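Local coordinates for alpha-galactosidase (Thermus thermophilus, PDB 6LCJ), which probably hydrolyses terminal alpha-galactosyl residues from oligosaccharides, acting as a hexameric, thermostable glycosidase of family GH36, at residues Val283-Ala286 / Ala287-Arg291; Phe305-Ala308 / Ala309-Gly313; Arg326-Glu329 / Ala330-Glu333. One frame throughout, in Å; residues are numbered along the deposited sequence.

Interaction 1 (Val283-Ala286 / Ala287-Arg291)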
ATOM      1  N   VAL E 283     -19.524  31.501 -26.283  1.00 29.85           N
ATOM      2  CA  VAL E 283     -19.111  32.899 -26.179  1.00 33.81           C
ATOM      3  C   VAL E 283     -20.205  33.826 -26.688  1.00 35.96           C
ATOM      4  O   VAL E 283     -20.452  34.892 -26.116  1.00 38.30           O
ATOM      5  CB  VAL E 283     -17.804  33.121 -26.953  1.00 33.69           C
ATOM      6  CG1 VAL E 283     -17.396  34.570 -26.875  1.00 31.21           C
ATOM      7  CG2 VAL E 283     -16.730  32.216 -26.420  1.00 37.62           C
ATOM      8  N   GLU E 284     -20.851  33.449 -27.792  1.00 38.06           N
ATOM      9  CA  GLU E 284     -21.946  34.243 -28.339  1.00 41.08           C
ATOM     10  C   GLU E 284     -23.094  34.340 -27.344  1.00 39.15           C
ATOM     11  O   GLU E 284     -23.686  35.411 -27.159  1.00 34.25           O
ATOM     12  CB  GLU E 284     -22.405  33.602 -29.647  1.00 44.69           C
ATOM     13  CG  GLU E 284     -23.366  34.377 -30.508  1.00 53.11           C
ATOM     14  CD  GLU E 284     -23.670  33.613 -31.800  1.00 67.04           C
ATOM     15  OE1 GLU E 284     -22.760  33.515 -32.666  1.00 68.99           O
ATOM     16  OE2 GLU E 284     -24.801  33.085 -31.933  1.00 68.08           O
ATOM     17  N   TRP E 285     -23.413  33.220 -26.692  1.00 33.87           N
ATOM     18  CA  TRP E 285     -24.480  33.188 -25.701  1.00 32.54           C
ATOM     19  C   TRP E 285     -24.126  34.044 -24.483  1.00 34.61           C
ATOM     20  O   TRP E 285     -24.968  34.804 -23.984  1.00 32.71           O
ATOM     21  CB  TRP E 285     -24.742  31.728 -25.330  1.00 30.84           C
ATOM     22  CG  TRP E 285     -25.695  31.452 -24.223  1.00 33.68           C
ATOM     23  CD1 TRP E 285     -27.042  31.218 -24.334  1.00 33.29           C
ATOM     24  CD2 TRP E 285     -25.377  31.315 -22.834  1.00 33.68           C
ATOM     25  NE1 TRP E 285     -27.583  30.965 -23.091  1.00 38.32           N
ATOM     26  CE2 TRP E 285     -26.580  31.019 -22.156  1.00 38.66           C
ATOM     27  CE3 TRP E 285     -24.197  31.420 -22.096  1.00 33.26           C
ATOM     28  CZ2 TRP E 285     -26.631  30.836 -20.772  1.00 38.00           C
ATOM     29  CZ3 TRP E 285     -24.252  31.226 -20.721  1.00 30.88           C
ATOM     30  CH2 TRP E 285     -25.456  30.936 -20.078  1.00 32.28           C
ATOM     31  N   ALA E 286     -22.880  33.957 -24.007  1.00 30.74           N
ATOM     32  CA  ALA E 286     -22.485  34.765 -22.856  1.00 35.30           C
ATOM     33  C   ALA E 286     -22.474  36.251 -23.207  1.00 32.42           C
ATOM     34  O   ALA E 286     -22.897  37.085 -22.399  1.00 30.38           O
ATOM     35  CB  ALA E 286     -21.121  34.314 -22.320  1.00 30.61           C
ATOM     36  N   ALA E 287     -22.008  36.601 -24.412  1.00 29.08           N
ATOM     37  CA  ALA E 287     -22.137  37.981 -24.869  1.00 34.53           C
ATOM     38  C   ALA E 287     -23.601  38.418 -24.945  1.00 33.73           C
ATOM     39  O   ALA E 287     -23.911  39.581 -24.681  1.00 36.62           O
ATOM     40  CB  ALA E 287     -21.447  38.162 -26.219  1.00 28.71           C
ATOM     41  N   ASP E 288     -24.514  37.508 -25.282  1.00 33.86           N
ATOM     42  CA  ASP E 288     -25.928  37.862 -25.266  1.00 36.34           C
ATOM     43  C   ASP E 288     -26.456  38.076 -23.859  1.00 34.32           C
ATOM     44  O   ASP E 288     -27.485  38.742 -23.701  1.00 35.42           O
ATOM     45  CB  ASP E 288     -26.767  36.786 -25.951  1.00 34.09           C
ATOM     46  CG  ASP E 288     -26.565  36.760 -27.441  1.00 44.90           C
ATOM     47  OD1 ASP E 288     -25.841  37.644 -27.964  1.00 50.49           O
ATOM     48  OD2 ASP E 288     -27.127  35.853 -28.092  1.00 52.32           O
ATOM     49  N   LEU E 289     -25.803  37.500 -22.840  1.00 37.30           N
ATOM     50  CA  LEU E 289     -26.152  37.823 -21.454  1.00 35.10           C
ATOM     51  C   LEU E 289     -25.785  39.264 -21.124  1.00 31.34           C
ATOM     52  O   LEU E 289     -26.567  39.986 -20.496  1.00 32.62           O
ATOM     53  CB  LEU E 289     -25.451  36.873 -20.488  1.00 31.05           C
ATOM     54  CG  LEU E 289     -25.893  35.414 -20.451  1.00 33.36           C
ATOM     55  CD1 LEU E 289     -24.915  34.624 -19.598  1.00 29.98           C
ATOM     56  CD2 LEU E 289     -27.312  35.294 -19.917  1.00 27.28           C
ATOM     57  N   VAL E 290     -24.606  39.700 -21.557  1.00 27.73           N
ATOM     58  CA  VAL E 290     -24.231  41.097 -21.403  1.00 28.57           C
ATOM     59  C   VAL E 290     -25.201  41.996 -22.155  1.00 34.39           C
ATOM     60  O   VAL E 290     -25.716  42.978 -21.609  1.00 37.48           O
ATOM     61  CB  VAL E 290     -22.784  41.309 -21.868  1.00 28.27           C
ATOM     62  CG1 VAL E 290     -22.488  42.786 -21.974  1.00 27.77           C
ATOM     63  CG2 VAL E 290     -21.815  40.616 -20.898  1.00 33.37           C
ATOM     64  N   ARG E 291     -25.469  41.674 -23.426  1.00 37.41           N
ATOM     65  CA  ARG E 291     -26.423  42.459 -24.208  1.00 36.13           C
ATOM     66  C   ARG E 291     -27.809  42.490 -23.553  1.00 34.97           C
ATOM     67  O   ARG E 291     -28.439  43.551 -23.467  1.00 35.36           O
ATOM     68  CB  ARG E 291     -26.493  41.913 -25.637  1.00 37.92           C
ATOM     69  CG  ARG E 291     -25.177  42.087 -26.392  1.00 40.87           C
ATOM     70  CD  ARG E 291     -25.255  41.623 -27.854  1.00 46.28           C
ATOM     71  NE  ARG E 291     -24.004  41.827 -28.606  1.00 48.46           N
ATOM     72  CZ  ARG E 291     -23.344  42.992 -28.729  1.00 46.74           C
ATOM     73  NH1 ARG E 291     -23.788  44.099 -28.137  1.00 43.59           N
ATOM     74  NH2 ARG E 291     -22.219  43.057 -29.442  1.00 38.36           N
TER

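Interaction 2 (Phe305-Ala308 / Ala309-Gly313)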
ATOM      1  N   PHE E 305     -16.750  34.192 -11.132  1.00 25.75           N
ATOM      2  CA  PHE E 305     -16.308  32.830 -11.397  1.00 26.06           C
ATOM      3  C   PHE E 305     -15.708  32.713 -12.785  1.00 27.37           C
ATOM      4  O   PHE E 305     -15.891  31.704 -13.463  1.00 29.61           O
ATOM      5  CB  PHE E 305     -17.455  31.827 -11.232  1.00 26.09           C
ATOM      6  CG  PHE E 305     -17.910  31.656  -9.816  1.00 24.68           C
ATOM      7  CD1 PHE E 305     -18.724  32.607  -9.213  1.00 28.37           C
ATOM      8  CD2 PHE E 305     -17.517  30.548  -9.080  1.00 25.99           C
ATOM      9  CE1 PHE E 305     -19.144  32.456  -7.894  1.00 30.82           C
ATOM     10  CE2 PHE E 305     -17.934  30.388  -7.757  1.00 27.98           C
ATOM     11  CZ  PHE E 305     -18.750  31.344  -7.166  1.00 28.20           C
ATOM     12  N   LEU E 306     -15.005  33.758 -13.218  1.00 24.20           N
ATOM     13  CA  LEU E 306     -14.462  33.805 -14.564  1.00 22.29           C
ATOM     14  C   LEU E 306     -13.302  32.839 -14.771  1.00 30.20           C
ATOM     15  O   LEU E 306     -12.912  32.610 -15.923  1.00 28.94           O
ATOM     16  CB  LEU E 306     -14.019  35.232 -14.892  1.00 26.32           C
ATOM     17  CG  LEU E 306     -15.103  36.318 -15.042  1.00 23.06           C
ATOM     18  CD1 LEU E 306     -14.441  37.659 -15.335  1.00 26.86           C
ATOM     19  CD2 LEU E 306     -16.073  35.959 -16.129  1.00 24.72           C
ATOM     20  N   TYR E 307     -12.742  32.267 -13.694  1.00 27.67           N
ATOM     21  CA  TYR E 307     -11.799  31.164 -13.858  1.00 28.30           C
ATOM     22  C   TYR E 307     -12.413  30.010 -14.665  1.00 28.89           C
ATOM     23  O   TYR E 307     -11.685  29.256 -15.323  1.00 28.07           O
ATOM     24  CB  TYR E 307     -11.327  30.657 -12.483  1.00 26.04           C
ATOM     25  CG  TYR E 307     -12.385  29.831 -11.780  1.00 25.14           C
ATOM     26  CD1 TYR E 307     -12.488  28.462 -11.991  1.00 25.60           C
ATOM     27  CD2 TYR E 307     -13.300  30.427 -10.933  1.00 24.91           C
ATOM     28  CE1 TYR E 307     -13.470  27.718 -11.380  1.00 26.51           C
ATOM     29  CE2 TYR E 307     -14.283  29.684 -10.315  1.00 24.93           C
ATOM     30  CZ  TYR E 307     -14.365  28.338 -10.544  1.00 24.36           C
ATOM     31  OH  TYR E 307     -15.352  27.619  -9.932  1.00 25.87           O
ATOM     32  N   ALA E 308     -13.736  29.831 -14.602  1.00 23.43           N
ATOM     33  CA  ALA E 308     -14.343  28.722 -15.327  1.00 24.28           C
ATOM     34  C   ALA E 308     -14.065  28.807 -16.821  1.00 29.09           C
ATOM     35  O   ALA E 308     -13.935  27.775 -17.489  1.00 30.85           O
ATOM     36  CB  ALA E 308     -15.843  28.672 -15.064  1.00 23.51           C
ATOM     37  N   ALA E 309     -13.942  30.019 -17.362  1.00 28.66           N
ATOM     38  CA  ALA E 309     -13.669  30.188 -18.779  1.00 23.93           C
ATOM     39  C   ALA E 309     -12.215  29.909 -19.150  1.00 33.82           C
ATOM     40  O   ALA E 309     -11.893  29.863 -20.349  1.00 35.22           O
ATOM     41  CB  ALA E 309     -14.045  31.604 -19.209  1.00 28.00           C
ATOM     42  N   ALA E 310     -11.328  29.732 -18.168  1.00 30.65           N
ATOM     43  CA  ALA E 310      -9.903  29.568 -18.433  1.00 29.17           C
ATOM     44  C   ALA E 310      -9.368  28.230 -17.941  1.00 26.78           C
ATOM     45  O   ALA E 310      -8.151  28.020 -17.942  1.00 29.92           O
ATOM     46  CB  ALA E 310      -9.105  30.719 -17.815  1.00 24.42           C
ATOM     47  N   LEU E 311     -10.230  27.310 -17.545  1.00 23.63           N
ATOM     48  CA  LEU E 311      -9.742  25.998 -17.164  1.00 31.30           C
ATOM     49  C   LEU E 311      -9.032  25.338 -18.352  1.00 34.81           C
ATOM     50  O   LEU E 311      -9.375  25.583 -19.515  1.00 38.05           O
ATOM     51  CB  LEU E 311     -10.898  25.141 -16.649  1.00 25.77           C
ATOM     52  CG  LEU E 311     -11.327  25.650 -15.260  1.00 33.20           C
ATOM     53  CD1 LEU E 311     -12.704  25.133 -14.853  1.00 28.41           C
ATOM     54  CD2 LEU E 311     -10.272  25.345 -14.171  1.00 27.56           C
ATOM     55  N   PRO E 312      -8.012  24.508 -18.095  1.00 37.09           N
ATOM     56  CA  PRO E 312      -7.545  24.023 -16.795  1.00 29.14           C
ATOM     57  C   PRO E 312      -6.440  24.847 -16.163  1.00 26.26           C
ATOM     58  O   PRO E 312      -5.715  24.321 -15.341  1.00 37.37           O
ATOM     59  CB  PRO E 312      -7.017  22.619 -17.131  1.00 33.21           C
ATOM     60  CG  PRO E 312      -6.643  22.675 -18.607  1.00 29.84           C
ATOM     61  CD  PRO E 312      -7.175  23.976 -19.186  1.00 34.23           C
ATOM     62  N   GLY E 313      -6.301  26.113 -16.522  1.00 28.50           N
ATOM     63  CA  GLY E 313      -5.264  26.916 -15.916  1.00 23.62           C
ATOM     64  C   GLY E 313      -4.553  27.739 -16.956  1.00 29.83           C
ATOM     65  O   GLY E 313      -5.193  28.209 -17.907  1.00 30.69           O
TER

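Interaction 3 (Arg326-Glu329 / Ala330-Glu333)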
ATOM      1  N   ARG E 326     -14.727  39.375 -26.442  1.00 30.87           N
ATOM      2  CA  ARG E 326     -16.038  39.488 -27.052  1.00 34.74           C
ATOM      3  C   ARG E 326     -17.037  40.074 -26.065  1.00 35.62           C
ATOM      4  O   ARG E 326     -17.882  40.897 -26.435  1.00 38.55           O
ATOM      5  CB  ARG E 326     -16.486  38.113 -27.567  1.00 34.93           C
ATOM      6  CG  ARG E 326     -17.948  38.029 -28.002  1.00 46.48           C
ATOM      7  CD  ARG E 326     -18.255  38.775 -29.335  1.00 55.18           C
ATOM      8  NE  ARG E 326     -19.697  39.022 -29.486  1.00 52.17           N
ATOM      9  CZ  ARG E 326     -20.248  40.232 -29.584  1.00 44.52           C
ATOM     10  NH1 ARG E 326     -19.480  41.318 -29.563  1.00 41.61           N
ATOM     11  NH2 ARG E 326     -21.565  40.356 -29.684  1.00 36.65           N
ATOM     12  N   LEU E 327     -16.945  39.674 -24.800  1.00 36.08           N
ATOM     13  CA  LEU E 327     -17.825  40.245 -23.789  1.00 34.16           C
ATOM     14  C   LEU E 327     -17.464  41.700 -23.518  1.00 31.43           C
ATOM     15  O   LEU E 327     -18.336  42.498 -23.158  1.00 28.48           O
ATOM     16  CB  LEU E 327     -17.749  39.421 -22.505  1.00 32.69           C
ATOM     17  CG  LEU E 327     -18.688  38.238 -22.340  1.00 34.69           C
ATOM     18  CD1 LEU E 327     -18.507  37.279 -23.478  1.00 33.55           C
ATOM     19  CD2 LEU E 327     -18.423  37.541 -21.011  1.00 34.61           C
ATOM     20  N   ARG E 328     -16.192  42.059 -23.694  1.00 28.55           N
ATOM     21  CA  ARG E 328     -15.793  43.453 -23.572  1.00 32.31           C
ATOM     22  C   ARG E 328     -16.475  44.301 -24.636  1.00 34.69           C
ATOM     23  O   ARG E 328     -17.011  45.371 -24.337  1.00 33.89           O
ATOM     24  CB  ARG E 328     -14.270  43.585 -23.664  1.00 28.77           C
ATOM     25  CG  ARG E 328     -13.751  45.040 -23.758  1.00 27.05           C
ATOM     26  CD  ARG E 328     -13.764  45.788 -22.411  1.00 27.98           C
ATOM     27  NE  ARG E 328     -15.066  46.390 -22.117  1.00 31.67           N
ATOM     28  CZ  ARG E 328     -15.430  46.873 -20.930  1.00 32.24           C
ATOM     29  NH1 ARG E 328     -14.605  46.818 -19.897  1.00 32.11           N
ATOM     30  NH2 ARG E 328     -16.631  47.410 -20.772  1.00 31.37           N
ATOM     31  N   GLU E 329     -16.477  43.821 -25.886  1.00 38.54           N
ATOM     32  CA  GLU E 329     -17.098  44.562 -26.979  1.00 35.04           C
ATOM     33  C   GLU E 329     -18.611  44.575 -26.847  1.00 34.62           C
ATOM     34  O   GLU E 329     -19.253  45.590 -27.133  1.00 36.46           O
ATOM     35  CB  GLU E 329     -16.689  43.966 -28.320  1.00 33.87           C
ATOM     36  CG  GLU E 329     -15.292  44.356 -28.752  1.00 36.48           C
ATOM     37  CD  GLU E 329     -15.202  45.809 -29.247  1.00 44.16           C
ATOM     38  OE1 GLU E 329     -16.227  46.529 -29.249  1.00 42.56           O
ATOM     39  OE2 GLU E 329     -14.094  46.236 -29.633  1.00 45.70           O
ATOM     40  N   ALA E 330     -19.199  43.465 -26.408  1.00 34.31           N
ATOM     41  CA  ALA E 330     -20.646  43.433 -26.241  1.00 36.25           C
ATOM     42  C   ALA E 330     -21.106  44.402 -25.162  1.00 35.49           C
ATOM     43  O   ALA E 330     -22.246  44.881 -25.206  1.00 36.01           O
ATOM     44  CB  ALA E 330     -21.115  42.016 -25.922  1.00 28.54           C
ATOM     45  N   ALA E 331     -20.237  44.705 -24.194  1.00 37.35           N
ATOM     46  CA  ALA E 331     -20.581  45.595 -23.090  1.00 33.76           C
ATOM     47  C   ALA E 331     -20.336  47.056 -23.419  1.00 33.09           C
ATOM     48  O   ALA E 331     -20.837  47.937 -22.707  1.00 36.87           O
ATOM     49  CB  ALA E 331     -19.787  45.220 -21.832  1.00 28.44           C
ATOM     50  N   GLY E 332     -19.594  47.331 -24.481  1.00 33.63           N
ATOM     51  CA  GLY E 332     -19.325  48.708 -24.834  1.00 30.63           C
ATOM     52  C   GLY E 332     -18.645  49.421 -23.691  1.00 32.46           C
ATOM     53  O   GLY E 332     -17.635  48.958 -23.148  1.00 40.41           O
ATOM     54  N   GLU E 333     -19.205  50.557 -23.306  1.00 34.79           N
ATOM     55  CA  GLU E 333     -18.622  51.379 -22.258  1.00 41.21           C
ATOM     56  C   GLU E 333     -19.185  51.068 -20.877  1.00 34.81           C
ATOM     57  O   GLU E 333     -18.828  51.743 -19.911  1.00 35.63           O
ATOM     58  CB  GLU E 333     -18.819  52.857 -22.604  1.00 47.42           C
ATOM     59  CG  GLU E 333     -18.235  53.208 -23.977  1.00 52.00           C
ATOM     60  CD  GLU E 333     -18.348  54.686 -24.330  1.00 58.03           C
ATOM     61  OE1 GLU E 333     -19.474  55.239 -24.289  1.00 61.46           O
ATOM     62  OE2 GLU E 333     -17.302  55.290 -24.661  1.00 51.77           O
TER

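Interaction 1 (Val283-Ala286 / Ala287-Arg291)
W285 carries its indole CG anti to the backbone N (chi1 174°), while L289, one turn further along helix 280-296, holds CG beside its own backbone N (chi1 -70°). These two choices bring the side chains together on the same side of the helix. One methyl of the leucine, CD1, then lies over a face of the indole in a CH-pi contact, 4.0 Å from the centroid of the six-membered ring of W285 and 26° off the ring normal. The touch is made at the far side of the benzo ring, where CZ3 of W285 is 3.6 Å from CD1 of L289.

The backbone beneath is alpha-helical. A287 N donates to V283 O at 2.9 Å, D288 N to E284 O, and V290 N to A286 O at 3.2 Å. Between them the turn is less regular: L289 N lies 3.0 Å from W285 O but bonds to it only weakly, and a second weak bond runs to A286 O, so this N-H is divided between the i-4 and i-3 carbonyls.

Around the pair, W206 of strand 205-206 touches both W285 and L289, and W252 meets the indole edge-to-face. V283 and A287 contact R326, which places their side of the helix against helix 317-331, apart from the W285-L289 pair.

At the exposed side, D288 sets its carboxylate back toward the preceding turn, with OD1 3.2 Å from E284 O. Both are acceptors; the two carboxylates, OE2 of E284 and OD2 of D288, are like charges 5.3 Å apart and not in contact. The acidic side chains here probably add little attraction, the turns being joined on this side by D288 N to E284 O, whereas the W285-L289 pair adds dispersion and the weak polarity of a methyl facing an aromatic pi cloud.

Interaction 2 (Phe305-Ala308 / Ala309-Gly313)
L306 to A309 wind into a short 3-10 turn in the loop that follows strand 298-303 of the parallel beta/alpha (TIM) barrel, at the strand end where barrel glycosidases of this kind generally carry their catalytic residues. Two i+3 to i bonds define it: A309 N to L306 O at 3.1 Å, and A310 N to Y307 O at 2.9 Å. In each the donor sits about 60° above the carbonyl plane, well away from the lone pairs.

Beyond it, the end of the L311 side chain comes back toward A308. With CG beside the backbone N (chi1 -72°), CD1 of L311 reaches to 4.0 Å from CA of A308, and its CG lies 3.6 Å from Y307 O. The same methyl approaches the tyrosine ring obliquely. An alanine in place of L311 would remove both methyls and is likely to open a gap beside A308 and the Y307 ring, leaving A264, which L311 also touches, less tightly packed.

The ring itself is fixed from further off: the Y307 hydroxyl is hydrogen-bonded to A264 O, and the tyrosine side chain touches L238. L306, A309 and A310 instead meet Y320 of helix 317-331. Across the turn, the methyl-to-ring approach is loose, with CD1 of L311 4.4 Å from CD1 of Y307.

Interaction 3 (Arg326-Glu329 / Ala330-Glu333)
Bends at chi2 and chi3 (77° and -85°) turn the R328 guanidinium past the end of helix 317-331, where NH2 forms a weak hydrogen bond to G332 O at 3.0 Å and passes 4.0 Å from CB of A331. R326 approaches differently: its flat guanidinium faces the methyl of A330, whose CB stands 3.8 Å above the plane, displaced toward the rim. A330 N also donates to R326 O at 2.9 Å.

G332, the first residue to leave helical backbone angles, donates from N to E329 O at 3.2 Å and more weakly to R328 O, and its positive phi (58°), which favours glycine, turns the chain away.

Further out, R328 is placed by a second shell. NH2 also bonds to A334 O, while NH1 is held by L349 O and a salt bridge to D351; the arginine thus ties the helix end to several later backbone positions, and its charge is probably balanced by the aspartate.

Helix 317-331 is the crossover of a beta-alpha-beta unit between strands 298-303 and 335-338: R328 and A331 rest on L336 of the latter strand, and A331 also meets V290 of helix 280-296.

Interactions 1 and 3 lie on consecutive barrel helices and touch, their centres about 9 Å apart. V290 CG1 packs 3.6 Å from A331 CA, and V283 CG1 is 3.7 Å from R326 CG. R291 NH2 and R326 NH2 are modelled only 2.8 Å apart, a close approach of like charges whose exact placing is doubtful. Interaction 2 belongs to the loop between strand 298-303 and helix 317-331; it touches neither, with centres about 17 Å from interaction 1 and about 19 Å from interaction 3. The two helical contacts belong to the outer helical layer of the barrel, whereas 305-313, following a strand's C-terminal end, probably lies on the substrate side.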